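Long-range contacts in CRISPR-associated protein, Cse1 family (Acidimicrobium ferrooxidans, PDB 4H3T), which probably serves as the large subunit of the type I-E CRISPR Cascade complex and helps it recognise invading DNA: residues A62-I67 with L216-W221; R423-D428 with K436-P441. The protein carries 1 engineered substitution. One frame throughout, in Å; residues are numbered along the deposited sequence.

Contact 1: residues A62-I67 with L216-W221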
loop_
_atom_site.group_PDB
_atom_site.type_symbol
_atom_site.label_atom_id
_atom_site.label_comp_id
_atom_site.label_asym_id
_atom_site.label_seq_id
_atom_site.Cartn_x
_atom_site.Cartn_y
_atom_site.Cartn_z
ATOM N N ALA A 62 8.554 -4.807 13.603
ATOM C CA ALA A 62 8.479 -5.856 14.608
ATOM C C ALA A 62 9.798 -5.933 15.359
ATOM O O ALA A 62 9.821 -6.122 16.578
ATOM C CB ALA A 62 8.166 -7.189 13.953
ATOM N N LEU A 63 10.905 -5.833 14.624
ATOM C CA LEU A 63 12.257 -5.867 15.244
ATOM C C LEU A 63 12.470 -4.635 16.171
ATOM O O LEU A 63 12.983 -4.783 17.284
ATOM C CB LEU A 63 13.181 -5.830 14.056
ATOM C CG LEU A 63 14.579 -6.375 14.017
ATOM C CD1 LEU A 63 14.893 -7.437 15.139
ATOM C CD2 LEU A 63 14.787 -6.936 12.622
ATOM N N ALA A 64 11.992 -3.432 15.747
ATOM C CA ALA A 64 12.100 -2.215 16.569
ATOM C C ALA A 64 11.389 -2.361 17.910
ATOM O O ALA A 64 12.005 -2.054 18.930
ATOM C CB ALA A 64 11.562 -1.014 15.829
ATOM N N TYR A 65 10.127 -2.876 17.930
ATOM C CA TYR A 65 9.412 -3.067 19.204
ATOM C C TYR A 65 10.174 -3.985 20.165
ATOM O O TYR A 65 10.164 -3.779 21.403
ATOM C CB TYR A 65 8.013 -3.647 18.954
ATOM C CG TYR A 65 6.996 -2.642 18.511
ATOM C CD1 TYR A 65 6.503 -1.681 19.397
ATOM C CD2 TYR A 65 6.378 -2.761 17.267
ATOM C CE1 TYR A 65 5.451 -0.834 19.038
ATOM C CE2 TYR A 65 5.332 -1.939 16.902
ATOM C CZ TYR A 65 4.867 -0.965 17.784
ATOM O OH TYR A 65 3.855 -0.119 17.353
ATOM N N ARG A 66 10.857 -5.002 19.607
ATOM C CA ARG A 66 11.614 -5.964 20.426
ATOM C C ARG A 66 12.934 -5.378 20.869
ATOM O O ARG A 66 13.333 -5.617 22.028
ATOM C CB ARG A 66 11.840 -7.302 19.690
ATOM C CG ARG A 66 10.569 -8.080 19.301
ATOM C CD ARG A 66 9.710 -8.377 20.533
ATOM N NE ARG A 66 10.396 -9.325 21.411
ATOM C CZ ARG A 66 10.100 -9.562 22.687
ATOM N NH1 ARG A 66 9.147 -8.863 23.303
ATOM N NH2 ARG A 66 10.746 -10.503 23.354
ATOM N N ILE A 67 13.645 -4.651 19.977
ATOM C CA ILE A 67 14.929 -4.045 20.384
ATOM C C ILE A 67 14.660 -2.953 21.429
ATOM O O ILE A 67 15.377 -2.845 22.403
ATOM C CB ILE A 67 15.690 -3.461 19.161
ATOM C CG1 ILE A 67 16.272 -4.563 18.256
ATOM C CG2 ILE A 67 16.792 -2.511 19.620
ATOM C CD1 ILE A 67 16.601 -4.096 16.829
ATOM N N LEU A 216 7.220 7.192 13.365
ATOM C CA LEU A 216 5.831 7.526 12.955
ATOM C C LEU A 216 4.954 6.292 12.947
ATOM O O LEU A 216 3.737 6.437 13.087
ATOM C CB LEU A 216 5.811 8.181 11.559
ATOM C CG LEU A 216 6.498 9.579 11.561
ATOM C CD1 LEU A 216 6.787 10.078 10.127
ATOM C CD2 LEU A 216 5.645 10.592 12.287
ATOM N N ASN A 217 5.551 5.085 12.727
ATOM C CA ASN A 217 4.822 3.820 12.652
ATOM C C ASN A 217 4.829 3.022 13.960
ATOM O O ASN A 217 4.073 2.026 14.061
ATOM C CB ASN A 217 5.383 2.950 11.520
ATOM C CG ASN A 217 4.927 3.396 10.187
ATOM O OD1 ASN A 217 3.858 3.020 9.788
ATOM N ND2 ASN A 217 5.665 4.271 9.518
ATOM N N LEU A 218 5.671 3.413 14.918
ATOM C CA LEU A 218 5.785 2.734 16.202
ATOM C C LEU A 218 4.765 3.303 17.148
ATOM O O LEU A 218 5.074 3.918 18.140
ATOM C CB LEU A 218 7.191 2.795 16.765
ATOM C CG LEU A 218 8.199 1.892 16.041
ATOM C CD1 LEU A 218 9.613 2.373 16.380
ATOM C CD2 LEU A 218 7.972 0.446 16.359
ATOM N N VAL A 219 3.515 2.946 16.884
ATOM C CA VAL A 219 2.424 3.370 17.718
ATOM C C VAL A 219 2.648 2.782 19.158
ATOM O O VAL A 219 2.805 1.535 19.307
ATOM C CB VAL A 219 1.052 2.910 17.148
ATOM C CG1 VAL A 219 -0.087 3.431 18.021
ATOM C CG2 VAL A 219 0.864 3.317 15.677
ATOM N N PRO A 220 2.593 3.612 20.205
ATOM C CA PRO A 220 2.782 3.062 21.548
ATOM C C PRO A 220 1.672 2.071 21.931
ATOM O O PRO A 220 0.516 2.231 21.506
ATOM C CB PRO A 220 2.795 4.309 22.430
ATOM C CG PRO A 220 3.386 5.340 21.571
ATOM C CD PRO A 220 2.642 5.077 20.254
ATOM N N TRP A 221 2.042 1.033 22.731
ATOM C CA TRP A 221 1.122 -0.033 23.155
ATOM C C TRP A 221 -0.097 0.521 23.929
ATOM O O TRP A 221 -1.165 -0.073 23.881
ATOM C CB TRP A 221 1.860 -1.045 24.034
ATOM C CG TRP A 221 2.995 -1.741 23.361
ATOM C CD1 TRP A 221 3.183 -1.930 22.020
ATOM C CD2 TRP A 221 4.146 -2.277 24.009
ATOM N NE1 TRP A 221 4.371 -2.577 21.799
ATOM C CE2 TRP A 221 4.942 -2.880 23.009
ATOM C CE3 TRP A 221 4.530 -2.408 25.354
ATOM C CZ2 TRP A 221 6.140 -3.506 23.305
ATOM C CZ3 TRP A 221 5.723 -3.042 25.644
ATOM C CH2 TRP A 221 6.537 -3.533 24.620
HETATM O O HOH W 1 2.995 -0.286 14.693
#
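Tyr65 and Leu218 both carry CG anti to the carbonyl carbon (chi1 -79° for the tyrosine), and from there the tyrosine ring and the leucine branch pass one another, running opposite ways. Leu218 CD2 comes to sit over the centre of the Tyr65 ring, 3.5 Å from its centroid, in a CH-pi contact. The same methyl also touches Ala64 CB at 3.9 Å. Leu218 centres an inverse gamma turn. Trp221 meets the same tyrosine ring obliquely with its five-membered ring, NE1 3.3 Å from Tyr65 CD1. The planes of these two rings are nearly parallel, at 24°, but offset with little overlap, and this is not a full stack. The Tyr65 hydroxyl reaches the loop backbone. Tyr65 OH donates to Val219 O at 2.8 Å. A water donates to Tyr65 OH at 2.8 Å and to Asn217 O at 2.6 Å. Phe348 of helix 344-350 packs on Val219 and Pro220. The buried hydroxyl therefore has both a donor and an acceptor role filled, and one direct bond and one water bridge fasten helix 52-68 to the backbone of 217-219.

Contact 2: residues R423-D428 with K436-P441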
loop_
_atom_site.group_PDB
_atom_site.type_symbol
_atom_site.label_atom_id
_atom_site.label_comp_id
_atom_site.label_asym_id
_atom_site.label_seq_id
_atom_site.Cartn_x
_atom_site.Cartn_y
_atom_site.Cartn_z
ATOM N N ARG A 423 -18.279 14.750 -31.209
ATOM C CA ARG A 423 -18.036 14.099 -32.510
ATOM C C ARG A 423 -19.080 12.973 -32.846
ATOM O O ARG A 423 -19.180 12.587 -33.990
ATOM C CB ARG A 423 -16.596 13.576 -32.590
ATOM C CG ARG A 423 -16.239 12.267 -31.976
ATOM C CD ARG A 423 -14.689 12.192 -31.750
ATOM N NE ARG A 423 -14.437 12.765 -30.431
ATOM C CZ ARG A 423 -13.627 12.305 -29.487
ATOM N NH1 ARG A 423 -13.602 12.884 -28.300
ATOM N NH2 ARG A 423 -12.823 11.262 -29.725
ATOM N N TYR A 424 -19.854 12.513 -31.884
ATOM C CA TYR A 424 -20.829 11.430 -32.065
ATOM C C TYR A 424 -22.240 11.937 -31.953
ATOM O O TYR A 424 -23.170 11.166 -32.018
ATOM C CB TYR A 424 -20.605 10.315 -30.991
ATOM C CG TYR A 424 -19.195 9.783 -30.969
ATOM C CD1 TYR A 424 -18.623 9.226 -32.108
ATOM C CD2 TYR A 424 -18.387 9.951 -29.856
ATOM C CE1 TYR A 424 -17.282 8.869 -32.142
ATOM C CE2 TYR A 424 -17.065 9.562 -29.865
ATOM C CZ TYR A 424 -16.529 8.968 -30.996
ATOM O OH TYR A 424 -15.221 8.589 -31.011
ATOM N N LEU A 425 -22.415 13.217 -31.677
ATOM C CA LEU A 425 -23.755 13.744 -31.504
ATOM C C LEU A 425 -24.521 13.855 -32.823
ATOM O O LEU A 425 -23.936 14.147 -33.881
ATOM C CB LEU A 425 -23.647 15.130 -30.877
ATOM C CG LEU A 425 -24.765 15.577 -30.015
ATOM C CD1 LEU A 425 -24.730 14.884 -28.696
ATOM C CD2 LEU A 425 -24.699 17.119 -29.793
ATOM N N SER A 426 -25.832 13.552 -32.730
ATOM C CA SER A 426 -26.862 13.681 -33.779
ATOM C C SER A 426 -27.694 14.896 -33.505
ATOM O O SER A 426 -27.746 15.340 -32.366
ATOM C CB SER A 426 -27.823 12.460 -33.766
ATOM O OG SER A 426 -27.123 11.423 -34.417
ATOM N N TYR A 427 -28.391 15.396 -34.544
ATOM C CA TYR A 427 -29.438 16.389 -34.461
ATOM C C TYR A 427 -30.681 15.635 -34.963
ATOM O O TYR A 427 -30.843 15.445 -36.153
ATOM C CB TYR A 427 -29.160 17.667 -35.244
ATOM C CG TYR A 427 -30.233 18.693 -34.990
ATOM C CD1 TYR A 427 -30.240 19.440 -33.821
ATOM C CD2 TYR A 427 -31.245 18.913 -35.912
ATOM C CE1 TYR A 427 -31.201 20.399 -33.588
ATOM C CE2 TYR A 427 -32.237 19.860 -35.679
ATOM C CZ TYR A 427 -32.204 20.614 -34.527
ATOM O OH TYR A 427 -33.173 21.548 -34.298
ATOM N N ASP A 428 -31.454 15.097 -34.046
ATOM C CA ASP A 428 -32.504 14.149 -34.345
ATOM C C ASP A 428 -33.879 14.797 -34.355
ATOM O O ASP A 428 -34.446 15.079 -33.294
ATOM C CB ASP A 428 -32.423 13.022 -33.325
ATOM C CG ASP A 428 -33.321 11.825 -33.615
ATOM O OD1 ASP A 428 -34.318 11.985 -34.389
ATOM O OD2 ASP A 428 -33.062 10.760 -33.043
ATOM N N LYS A 436 -33.442 17.805 -26.480
ATOM C CA LYS A 436 -33.638 16.392 -26.806
ATOM C C LYS A 436 -33.204 16.059 -28.239
ATOM O O LYS A 436 -32.842 14.930 -28.483
ATOM C CB LYS A 436 -35.102 15.984 -26.614
ATOM C CG LYS A 436 -35.554 15.960 -25.144
ATOM C CD LYS A 436 -36.977 15.362 -25.025
ATOM C CE LYS A 436 -37.356 14.955 -23.619
ATOM N NZ LYS A 436 -37.397 16.103 -22.672
ATOM N N ARG A 437 -33.217 17.017 -29.177
ATOM C CA ARG A 437 -32.731 16.730 -30.543
ATOM C C ARG A 437 -31.206 16.486 -30.557
ATOM O O ARG A 437 -30.754 15.720 -31.387
ATOM C CB ARG A 437 -33.072 17.880 -31.514
ATOM C CG ARG A 437 -34.541 17.992 -31.833
ATOM C CD ARG A 437 -34.791 18.976 -32.935
ATOM N NE ARG A 437 -36.165 18.881 -33.454
ATOM C CZ ARG A 437 -36.674 19.649 -34.409
ATOM N NH1 ARG A 437 -35.955 20.637 -34.937
ATOM N NH2 ARG A 437 -37.915 19.463 -34.820
ATOM N N HIS A 438 -30.434 17.152 -29.666
ATOM C CA HIS A 438 -28.993 17.039 -29.569
ATOM C C HIS A 438 -28.699 15.853 -28.678
ATOM O O HIS A 438 -28.688 15.988 -27.449
ATOM C CB HIS A 438 -28.379 18.310 -28.994
ATOM C CG HIS A 438 -28.436 19.515 -29.880
ATOM N ND1 HIS A 438 -29.537 20.348 -29.881
ATOM C CD2 HIS A 438 -27.498 20.028 -30.715
ATOM C CE1 HIS A 438 -29.279 21.302 -30.768
ATOM N NE2 HIS A 438 -28.053 21.165 -31.284
ATOM N N ARG A 439 -28.485 14.691 -29.299
ATOM C CA ARG A 439 -28.334 13.444 -28.578
ATOM C C ARG A 439 -27.336 12.508 -29.281
ATOM O O ARG A 439 -27.154 12.553 -30.502
ATOM C CB ARG A 439 -29.710 12.777 -28.471
ATOM C CG ARG A 439 -30.265 12.329 -29.822
ATOM C CD ARG A 439 -31.684 11.872 -29.782
ATOM N NE ARG A 439 -31.971 10.911 -28.710
ATOM C CZ ARG A 439 -31.888 9.583 -28.807
ATOM N NH1 ARG A 439 -31.478 9.010 -29.938
ATOM N NH2 ARG A 439 -32.204 8.817 -27.773
ATOM N N VAL A 440 -26.767 11.607 -28.502
ATOM C CA VAL A 440 -25.914 10.556 -29.051
ATOM C C VAL A 440 -26.846 9.440 -29.482
ATOM O O VAL A 440 -27.573 8.940 -28.643
ATOM C CB VAL A 440 -24.865 10.018 -28.044
ATOM C CG1 VAL A 440 -24.112 8.846 -28.649
ATOM C CG2 VAL A 440 -23.917 11.116 -27.604
ATOM N N PRO A 441 -26.845 9.002 -30.715
ATOM C CA PRO A 441 -27.720 7.865 -31.056
ATOM C C PRO A 441 -27.288 6.580 -30.340
ATOM O O PRO A 441 -26.116 6.403 -29.940
ATOM C CB PRO A 441 -27.602 7.748 -32.576
ATOM C CG PRO A 441 -26.414 8.474 -32.959
ATOM C CD PRO A 441 -25.983 9.405 -31.846
HETATM O O HOH W 2 -30.575 9.941 -32.564
#
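Residues Ser426-Tyr427 and His438-Arg439 pair as a short two-stranded antiparallel ladder, in which Ser426 and Arg439 form the hydrogen-bonded pair (Ser426 N to Arg439 O 2.8 Å) and Tyr427 and His438 the non-hydrogen-bonded one. Asp428 N extends it with a bond to Arg437 O (2.8 Å). On one face, the Tyr427 ring points its edge at the face of His438, with Tyr427 CE1 3.5 Å from His438 CE1 and the planes at 75°. Arg437 CB lies over a face of the Tyr427 ring. The extended Arg437 chain carries NH1 to Tyr427 OH (3.0 Å), which lies in the guanidinium plane; that hydroxyl also bonds Glu434, and Arg437 NE bonds Phe431 O. A leucine in place of Tyr427 would probably leave Arg437 NH1 and Glu434 without this hydroxyl partner and His438 without its edge-on ring. On the face of Ser426 and Arg439, Arg439 NH1 lies 3.9 Å from Asp428 OD2, a long salt bridge that a water also spans. Asp428 OD1 bonds Ser430 OG, and Arg439 also pairs with Glu442. Ser426 OG touches Pro441 CG at 3.4 Å. Leu425, Tyr427 and His438 rest on helix 511-532, while Tyr424 and Val440 pack on helix 445-473.

In the fold
The two contacts are in series along the chain and share no helix, strand or sheet. Contact 1 comes first and joins helix 52-68 to residues 217-221 across 148 intervening residues, so it holds together distant parts of the chain in the large N-terminal part. Contact 2 is local. Only 7 residues separate its segments, and its two-stranded antiparallel pair lies between helices 417-420 and 445-473 in the chain. The centres of contact 1 and contact 2 are about 62 Å apart. Their nearest atoms are about 43 Å apart, and they lie on opposite sides of the chain's centre. One is buried packing, the other a surface feature. They thus mark separate parts of an elongated subunit, consistent with a large N-terminal domain and a C-terminal helical bundle as in other Cse1 proteins.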